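Local atomic coordinates of hypothetical protein PH0226 (Pyrococcus horikoshii, PDB entry 1VE3), a protein that binds S-adenosylmethionine and probably acts as a methyltransferase, though the substrate that would receive the methyl group is not known. Residues A[30-35]-A[137-142]; A[198-203]-A[220-225]. One frame throughout, in Å; residues are numbered along the deposited sequence.

Interaction 1: A[30-35]-A[137-142]; sequences PLLMKY and KFIMYF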
ATOM      1  N   PRO A  30       1.130  -4.734 -12.570  1.00 49.36           N
ATOM      2  CA  PRO A  30       0.730  -4.699 -13.980  1.00 49.96           C
ATOM      3  C   PRO A  30       1.910  -4.660 -14.955  1.00 50.59           C
ATOM      4  O   PRO A  30       1.853  -5.231 -16.044  1.00 49.87           O
ATOM      5  CB  PRO A  30      -0.132  -3.444 -14.057  1.00 49.70           C
ATOM      6  CG  PRO A  30       0.496  -2.552 -13.033  1.00 50.56           C
ATOM      7  CD  PRO A  30       0.712  -3.502 -11.880  1.00 49.28           C
ATOM      8  N   LEU A  31       2.983  -3.988 -14.557  1.00 50.96           N
ATOM      9  CA  LEU A  31       4.164  -3.889 -15.402  1.00 50.44           C
ATOM     10  C   LEU A  31       4.908  -5.222 -15.457  1.00 50.67           C
ATOM     11  O   LEU A  31       5.452  -5.596 -16.496  1.00 49.99           O
ATOM     12  CB  LEU A  31       5.085  -2.791 -14.869  1.00 51.20           C
ATOM     13  CG  LEU A  31       4.422  -1.424 -14.677  1.00 51.69           C
ATOM     14  CD1 LEU A  31       5.455  -0.418 -14.214  1.00 51.45           C
ATOM     15  CD2 LEU A  31       3.790  -0.967 -15.988  1.00 53.31           C
ATOM     16  N   LEU A  32       4.923  -5.940 -14.339  1.00 50.84           N
ATOM     17  CA  LEU A  32       5.604  -7.225 -14.269  1.00 51.63           C
ATOM     18  C   LEU A  32       4.898  -8.283 -15.107  1.00 53.73           C
ATOM     19  O   LEU A  32       5.534  -9.179 -15.661  1.00 53.54           O
ATOM     20  CB  LEU A  32       5.708  -7.696 -12.816  1.00 49.74           C
ATOM     21  CG  LEU A  32       6.658  -6.900 -11.913  1.00 49.03           C
ATOM     22  CD1 LEU A  32       6.653  -7.487 -10.508  1.00 47.83           C
ATOM     23  CD2 LEU A  32       8.064  -6.928 -12.491  1.00 46.38           C
HETATM   24  N   MSE A  33       3.579  -8.177 -15.206  1.00 55.45           N
HETATM   25  CA  MSE A  33       2.823  -9.141 -15.989  1.00 57.23           C
HETATM   26  C   MSE A  33       2.909  -8.837 -17.476  1.00 54.77           C
HETATM   27  O   MSE A  33       2.710  -9.715 -18.311  1.00 54.40           O
HETATM   28  CB  MSE A  33       1.368  -9.167 -15.525  1.00 61.85           C
HETATM   29  CG  MSE A  33       1.225  -9.692 -14.106  1.00 69.65           C
HETATM   30 SE   MSE A  33       2.357 -11.250 -13.807  1.00 80.47          SE
HETATM   31  CE  MSE A  33       3.786 -10.415 -12.819  1.00 76.52           C
ATOM     32  N   LYS A  34       3.223  -7.590 -17.800  1.00 52.52           N
ATOM     33  CA  LYS A  34       3.340  -7.176 -19.187  1.00 52.47           C
ATOM     34  C   LYS A  34       4.569  -7.811 -19.827  1.00 52.18           C
ATOM     35  O   LYS A  34       4.658  -7.906 -21.051  1.00 54.09           O
ATOM     36  CB  LYS A  34       3.441  -5.651 -19.269  1.00 52.60           C
ATOM     37  CG  LYS A  34       3.596  -5.092 -20.675  1.00 52.18           C
ATOM     38  CD  LYS A  34       3.534  -3.573 -20.650  1.00 52.90           C
ATOM     39  CE  LYS A  34       3.718  -2.980 -22.032  1.00 53.17           C
ATOM     40  NZ  LYS A  34       3.554  -1.496 -22.027  1.00 52.45           N
ATOM     41  N   TYR A  35       5.507  -8.258 -18.998  1.00 49.47           N
ATOM     42  CA  TYR A  35       6.732  -8.862 -19.505  1.00 47.85           C
ATOM     43  C   TYR A  35       7.000 -10.255 -18.950  1.00 47.23           C
ATOM     44  O   TYR A  35       8.058 -10.833 -19.184  1.00 47.15           O
ATOM     45  CB  TYR A  35       7.915  -7.940 -19.208  1.00 46.05           C
ATOM     46  CG  TYR A  35       7.792  -6.582 -19.860  1.00 45.37           C
ATOM     47  CD1 TYR A  35       7.791  -6.454 -21.246  1.00 44.39           C
ATOM     48  CD2 TYR A  35       7.675  -5.426 -19.093  1.00 44.91           C
ATOM     49  CE1 TYR A  35       7.676  -5.207 -21.854  1.00 44.46           C
ATOM     50  CE2 TYR A  35       7.560  -4.175 -19.691  1.00 45.26           C
ATOM     51  CZ  TYR A  35       7.562  -4.074 -21.072  1.00 45.01           C
ATOM     52  OH  TYR A  35       7.456  -2.837 -21.667  1.00 45.90           O
ATOM     53  N   LYS A 137      14.847 -13.705 -18.603  1.00 36.42           N
ATOM     54  CA  LYS A 137      14.754 -12.255 -18.518  1.00 35.48           C
ATOM     55  C   LYS A 137      15.127 -11.694 -17.148  1.00 33.87           C
ATOM     56  O   LYS A 137      14.717 -12.217 -16.120  1.00 32.89           O
ATOM     57  CB  LYS A 137      13.340 -11.808 -18.909  1.00 34.65           C
ATOM     58  CG  LYS A 137      13.043 -12.076 -20.376  1.00 37.31           C
ATOM     59  CD  LYS A 137      11.572 -12.259 -20.673  1.00 36.96           C
ATOM     60  CE  LYS A 137      10.875 -10.945 -20.952  1.00 40.12           C
ATOM     61  NZ  LYS A 137       9.494 -11.181 -21.458  1.00 34.09           N
ATOM     62  N   PHE A 138      15.935 -10.637 -17.160  1.00 33.17           N
ATOM     63  CA  PHE A 138      16.361  -9.950 -15.946  1.00 32.20           C
ATOM     64  C   PHE A 138      15.474  -8.715 -15.863  1.00 30.69           C
ATOM     65  O   PHE A 138      15.503  -7.879 -16.756  1.00 31.74           O
ATOM     66  CB  PHE A 138      17.824  -9.506 -16.063  1.00 32.34           C
ATOM     67  CG  PHE A 138      18.329  -8.711 -14.877  1.00 29.83           C
ATOM     68  CD1 PHE A 138      19.240  -7.676 -15.060  1.00 29.51           C
ATOM     69  CD2 PHE A 138      17.915  -9.013 -13.581  1.00 27.40           C
ATOM     70  CE1 PHE A 138      19.735  -6.949 -13.969  1.00 30.15           C
ATOM     71  CE2 PHE A 138      18.402  -8.297 -12.487  1.00 27.01           C
ATOM     72  CZ  PHE A 138      19.313  -7.263 -12.681  1.00 28.29           C
ATOM     73  N   ILE A 139      14.686  -8.600 -14.801  1.00 29.53           N
ATOM     74  CA  ILE A 139      13.799  -7.451 -14.649  1.00 29.88           C
ATOM     75  C   ILE A 139      14.093  -6.679 -13.368  1.00 29.56           C
ATOM     76  O   ILE A 139      13.876  -7.195 -12.268  1.00 27.97           O
ATOM     77  CB  ILE A 139      12.322  -7.903 -14.630  1.00 30.21           C
ATOM     78  CG1 ILE A 139      11.964  -8.542 -15.972  1.00 30.42           C
ATOM     79  CG2 ILE A 139      11.411  -6.714 -14.331  1.00 31.19           C
ATOM     80  CD1 ILE A 139      10.571  -9.140 -16.016  1.00 32.75           C
HETATM   81  N   MSE A 140      14.585  -5.449 -13.498  1.00 30.34           N
HETATM   82  CA  MSE A 140      14.874  -4.663 -12.308  1.00 31.42           C
HETATM   83  C   MSE A 140      14.167  -3.309 -12.267  1.00 30.47           C
HETATM   84  O   MSE A 140      13.845  -2.708 -13.292  1.00 28.54           O
HETATM   85  CB  MSE A 140      16.401  -4.503 -12.101  1.00 34.61           C
HETATM   86  CG  MSE A 140      17.117  -3.363 -12.819  1.00 40.73           C
HETATM   87 SE   MSE A 140      18.950  -3.060 -12.088  1.00 45.06          SE
HETATM   88  CE  MSE A 140      18.545  -1.631 -10.877  1.00 44.54           C
ATOM     89  N   TYR A 141      13.889  -2.863 -11.051  1.00 30.93           N
ATOM     90  CA  TYR A 141      13.230  -1.591 -10.830  1.00 31.74           C
ATOM     91  C   TYR A 141      14.131  -0.818  -9.891  1.00 32.24           C
ATOM     92  O   TYR A 141      14.544  -1.333  -8.849  1.00 31.43           O
ATOM     93  CB  TYR A 141      11.860  -1.793 -10.183  1.00 31.62           C
ATOM     94  CG  TYR A 141      11.229  -0.499  -9.720  1.00 31.38           C
ATOM     95  CD1 TYR A 141      10.627   0.377 -10.626  1.00 31.73           C
ATOM     96  CD2 TYR A 141      11.253  -0.140  -8.377  1.00 32.12           C
ATOM     97  CE1 TYR A 141      10.066   1.579 -10.194  1.00 35.09           C
ATOM     98  CE2 TYR A 141      10.698   1.055  -7.938  1.00 34.01           C
ATOM     99  CZ  TYR A 141      10.108   1.909  -8.845  1.00 33.68           C
ATOM    100  OH  TYR A 141       9.577   3.101  -8.395  1.00 36.92           O
ATOM    101  N   PHE A 142      14.458   0.408 -10.267  1.00 34.52           N
ATOM    102  CA  PHE A 142      15.326   1.221  -9.433  1.00 36.88           C
ATOM    103  C   PHE A 142      14.961   2.679  -9.564  1.00 38.24           C
ATOM    104  O   PHE A 142      14.232   3.080 -10.477  1.00 38.61           O
ATOM    105  CB  PHE A 142      16.805   1.027  -9.814  1.00 37.42           C
ATOM    106  CG  PHE A 142      17.159   1.538 -11.188  1.00 40.60           C
ATOM    107  CD1 PHE A 142      16.806   0.820 -12.331  1.00 42.04           C
ATOM    108  CD2 PHE A 142      17.820   2.751 -11.340  1.00 38.94           C
ATOM    109  CE1 PHE A 142      17.105   1.306 -13.607  1.00 42.77           C
ATOM    110  CE2 PHE A 142      18.122   3.245 -12.607  1.00 42.33           C
ATOM    111  CZ  PHE A 142      17.763   2.522 -13.744  1.00 42.30           C
TER

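Interaction 2: A[198-203]-A[220-225]; sequences GVELLA and YLTVYN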
ATOM      1  N   GLY A 198      24.402   5.395 -15.028  1.00 29.67           N
ATOM      2  CA  GLY A 198      25.404   4.540 -14.421  1.00 28.27           C
ATOM      3  C   GLY A 198      24.950   3.091 -14.369  1.00 27.60           C
ATOM      4  O   GLY A 198      25.726   2.168 -14.633  1.00 25.09           O
ATOM      5  N   VAL A 199      23.683   2.890 -14.025  1.00 26.80           N
ATOM      6  CA  VAL A 199      23.121   1.554 -13.940  1.00 27.51           C
ATOM      7  C   VAL A 199      23.181   0.867 -15.301  1.00 28.62           C
ATOM      8  O   VAL A 199      23.681  -0.249 -15.426  1.00 28.23           O
ATOM      9  CB  VAL A 199      21.647   1.596 -13.463  1.00 26.52           C
ATOM     10  CG1 VAL A 199      21.038   0.192 -13.508  1.00 24.34           C
ATOM     11  CG2 VAL A 199      21.583   2.169 -12.040  1.00 28.14           C
ATOM     12  N   GLU A 200      22.682   1.556 -16.320  1.00 30.01           N
ATOM     13  CA  GLU A 200      22.652   1.017 -17.674  1.00 32.20           C
ATOM     14  C   GLU A 200      24.031   0.721 -18.246  1.00 31.06           C
ATOM     15  O   GLU A 200      24.195  -0.253 -18.975  1.00 29.58           O
ATOM     16  CB  GLU A 200      21.908   1.971 -18.602  1.00 34.19           C
ATOM     17  CG  GLU A 200      20.543   1.430 -19.031  1.00 43.59           C
ATOM     18  CD  GLU A 200      19.476   2.509 -19.118  1.00 46.76           C
ATOM     19  OE1 GLU A 200      19.706   3.518 -19.827  1.00 48.17           O
ATOM     20  OE2 GLU A 200      18.413   2.321 -18.478  1.00 49.62           O
ATOM     21  N   LEU A 201      25.003   1.541 -18.147  1.00 28.29           N
ATOM     22  CA  LEU A 201      26.435   1.262 -18.447  1.00 28.67           C
ATOM     23  C   LEU A 201      26.976  -0.120 -17.959  1.00 28.65           C
ATOM     24  O   LEU A 201      27.651  -0.843 -18.681  1.00 29.01           O
ATOM     25  CB  LEU A 201      27.277   2.389 -17.847  1.00 30.54           C
ATOM     26  CG  LEU A 201      28.747   2.311 -18.268  1.00 32.41           C
ATOM     27  CD1 LEU A 201      28.916   2.225 -19.785  1.00 30.54           C
ATOM     28  CD2 LEU A 201      29.559   3.525 -17.815  1.00 31.15           C
ATOM     29  N   LEU A 202      26.641  -0.434 -16.694  1.00 28.49           N
ATOM     30  CA  LEU A 202      27.161  -1.674 -16.150  1.00 26.30           C
ATOM     31  C   LEU A 202      26.290  -2.736 -16.769  1.00 26.09           C
ATOM     32  O   LEU A 202      26.776  -3.835 -17.037  1.00 27.32           O
ATOM     33  CB  LEU A 202      27.085  -1.659 -14.655  1.00 26.33           C
ATOM     34  CG  LEU A 202      28.112  -0.786 -13.917  1.00 29.51           C
ATOM     35  CD1 LEU A 202      27.950  -0.951 -12.407  1.00 28.67           C
ATOM     36  CD2 LEU A 202      29.521  -1.194 -14.329  1.00 27.08           C
ATOM     37  N   ALA A 203      25.010  -2.444 -16.973  1.00 26.68           N
ATOM     38  CA  ALA A 203      24.104  -3.427 -17.549  1.00 29.22           C
ATOM     39  C   ALA A 203      24.550  -3.807 -18.965  1.00 29.11           C
ATOM     40  O   ALA A 203      24.482  -4.976 -19.347  1.00 27.42           O
ATOM     41  CB  ALA A 203      22.672  -2.878 -17.577  1.00 30.01           C
ATOM     42  N   TYR A 220      12.507   3.596 -12.843  1.00 38.92           N
ATOM     43  CA  TYR A 220      12.456   2.795 -14.065  1.00 37.01           C
ATOM     44  C   TYR A 220      12.342   1.301 -13.874  1.00 34.95           C
ATOM     45  O   TYR A 220      12.966   0.724 -12.982  1.00 34.08           O
ATOM     46  CB  TYR A 220      13.708   3.046 -14.901  1.00 38.27           C
ATOM     47  CG  TYR A 220      13.901   4.485 -15.270  1.00 39.71           C
ATOM     48  CD1 TYR A 220      13.312   5.019 -16.415  1.00 40.10           C
ATOM     49  CD2 TYR A 220      14.626   5.331 -14.441  1.00 39.98           C
ATOM     50  CE1 TYR A 220      13.442   6.362 -16.718  1.00 41.83           C
ATOM     51  CE2 TYR A 220      14.759   6.669 -14.731  1.00 42.71           C
ATOM     52  CZ  TYR A 220      14.165   7.182 -15.868  1.00 42.28           C
ATOM     53  OH  TYR A 220      14.294   8.521 -16.138  1.00 47.03           O
ATOM     54  N   LEU A 221      11.535   0.674 -14.724  1.00 34.49           N
ATOM     55  CA  LEU A 221      11.382  -0.769 -14.725  1.00 34.85           C
ATOM     56  C   LEU A 221      12.056  -1.155 -16.028  1.00 32.98           C
ATOM     57  O   LEU A 221      11.616  -0.735 -17.095  1.00 34.67           O
ATOM     58  CB  LEU A 221       9.916  -1.189 -14.778  1.00 35.50           C
ATOM     59  CG  LEU A 221       9.769  -2.705 -14.878  1.00 38.26           C
ATOM     60  CD1 LEU A 221      10.003  -3.326 -13.515  1.00 34.37           C
ATOM     61  CD2 LEU A 221       8.394  -3.058 -15.396  1.00 39.66           C
ATOM     62  N   THR A 222      13.131  -1.932 -15.945  1.00 32.36           N
ATOM     63  CA  THR A 222      13.852  -2.337 -17.148  1.00 30.55           C
ATOM     64  C   THR A 222      13.851  -3.844 -17.364  1.00 30.82           C
ATOM     65  O   THR A 222      14.008  -4.613 -16.420  1.00 30.21           O
ATOM     66  CB  THR A 222      15.316  -1.864 -17.103  1.00 32.20           C
ATOM     67  OG1 THR A 222      15.353  -0.442 -16.933  1.00 34.49           O
ATOM     68  CG2 THR A 222      16.021  -2.227 -18.402  1.00 34.86           C
ATOM     69  N   VAL A 223      13.672  -4.263 -18.614  1.00 30.55           N
ATOM     70  CA  VAL A 223      13.671  -5.680 -18.952  1.00 31.32           C
ATOM     71  C   VAL A 223      14.933  -5.991 -19.762  1.00 30.79           C
ATOM     72  O   VAL A 223      15.150  -5.428 -20.831  1.00 30.38           O
ATOM     73  CB  VAL A 223      12.407  -6.059 -19.760  1.00 32.34           C
ATOM     74  CG1 VAL A 223      12.422  -7.544 -20.092  1.00 32.32           C
ATOM     75  CG2 VAL A 223      11.157  -5.729 -18.937  1.00 35.20           C
ATOM     76  N   TYR A 224      15.758  -6.893 -19.244  1.00 31.10           N
ATOM     77  CA  TYR A 224      17.015  -7.258 -19.894  1.00 31.74           C
ATOM     78  C   TYR A 224      17.098  -8.720 -20.322  1.00 31.89           C
ATOM     79  O   TYR A 224      16.504  -9.597 -19.701  1.00 32.76           O
ATOM     80  CB  TYR A 224      18.195  -6.965 -18.951  1.00 30.18           C
ATOM     81  CG  TYR A 224      18.548  -5.501 -18.796  1.00 29.81           C
ATOM     82  CD1 TYR A 224      19.071  -4.776 -19.863  1.00 31.39           C
ATOM     83  CD2 TYR A 224      18.376  -4.846 -17.580  1.00 29.57           C
ATOM     84  CE1 TYR A 224      19.418  -3.439 -19.726  1.00 30.41           C
ATOM     85  CE2 TYR A 224      18.724  -3.506 -17.426  1.00 28.49           C
ATOM     86  CZ  TYR A 224      19.243  -2.810 -18.503  1.00 31.40           C
ATOM     87  OH  TYR A 224      19.592  -1.487 -18.365  1.00 34.81           O
ATOM     88  N   ASN A 225      17.856  -8.969 -21.386  1.00 32.08           N
ATOM     89  CA  ASN A 225      18.073 -10.321 -21.886  1.00 32.48           C
ATOM     90  C   ASN A 225      19.579 -10.553 -21.778  1.00 34.06           C
ATOM     91  O   ASN A 225      20.370  -9.695 -22.164  1.00 32.33           O
ATOM     92  CB  ASN A 225      17.633 -10.433 -23.345  1.00 33.63           C
ATOM     93  CG  ASN A 225      16.148 -10.176 -23.528  1.00 33.37           C
ATOM     94  OD1 ASN A 225      15.716  -9.725 -24.584  1.00 32.11           O
ATOM     95  ND2 ASN A 225      15.360 -10.473 -22.498  1.00 34.59           N
TER

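Interaction 1: A[30-35]-A[137-142]
Tyr35 O accepts a hydrogen bond from Lys137 NZ at 2.7 Å. The bond joins segment 30-35, where helix 19-34 runs out, to strand 136-143 of the central sheet in this Rossmann-like methyltransferase fold. NZ approaches at a C=O...N angle of 133° and is tilted 32° from the carbonyl plane. Lys137 NZ also forms a salt bridge with Glu210 on strand 207-215, so one ammonium serves a backbone oxygen and a carboxylate. The lysine chain is extended except for a bend at chi3 (87°), which turns CE and NZ toward the carbonyl. CE itself lies 3.3 Å from Tyr35 O. With an alanine here in place of the lysine, the Tyr35 carbonyl and the Glu210 carboxylate would probably both lose their shared partner, and with it the tie between that carbonyl and the strand.

The phenol of Tyr35 does not point into the strand. Its OH bonds to Glu213, which also pairs with Lys34 NZ. Lys34 CG lies over the centre of one face of the tyrosine ring, 4.0 Å above its plane. Towards the strand, Tyr35 offers its CB, 4.3 Å from Ile139 CD1.

Ile139 is the apolar half of the contact. Its two branches reach different residues of segment 30-35. CG1 stands beside the backbone N and carries CD1 to Tyr35, while CG2 goes to Leu32. Leu32 is buried, and its side chain is about 9 Å from bound S-adenosylmethionine. The leucine and isoleucine side chains meet obliquely, with Leu32 CD2 3.8 Å from Ile139 CG2.

Interaction 2: A[198-203]-A[220-225]
Tyr224 OH packs against the helix and touches two side chains, Glu200 and Ala203. Glu200 CG comes to the ring edge near its plane, 3.1 Å from the hydroxyl oxygen. Ala203 CB approaches obliquely and lies 3.6 Å from Tyr224 CZ. The small methyl lets the phenol end come close to the helix. CG of Tyr224 stands beside its backbone N (chi1 -74°), and this carries the ring across toward the helix. Within the strand, Thr222 CG2 sits 3.1 Å above one ring face, offset toward the rim.

This is helix 196-203 lying on one face of the mixed central sheet of the Rossmann-like fold, over strand 219-226. The short segments run nearly parallel, 10° apart, with axes 11.6 Å from each other. Phe125 of helix 118-131 also touches Ala203.

The contact loosens at the carboxylate end of the partly exposed Glu200. Its side chain crosses the tyrosine at about a right angle, with carboxylate and ring planes 63° apart. OE1 forms a salt bridge with Lys196. OE2 has a long, weak ion pair with Lys209 and lies close to the like-charged Glu212 OE2. Glu200 OE2 stays 4.4 Å from Thr222 OG1, which bonds instead to Glu212.

From the N terminus, helix 19-34 comes first. The chain then builds the parallel strands 41-45, 62-67, 88-91 and 104-110 before strand 136-143 closes interaction 1, a long loop of 101 residues. Interaction 2 opens only later, at helix 196-203, and closes after strand 207-215, with 16 residues between its segments. The two contacts are in series; they neither nest nor cross. They meet in the sheet, where strands 136-143 and 219-226 are antiparallel neighbours. Phe138 O and Tyr224 N lie 2.7 Å apart, probably hydrogen-bonded. Helix 19-34 and helix 196-203 cover opposite faces of the same sheet: Leu221 packs on Leu31, while Tyr224 points to helix 196-203.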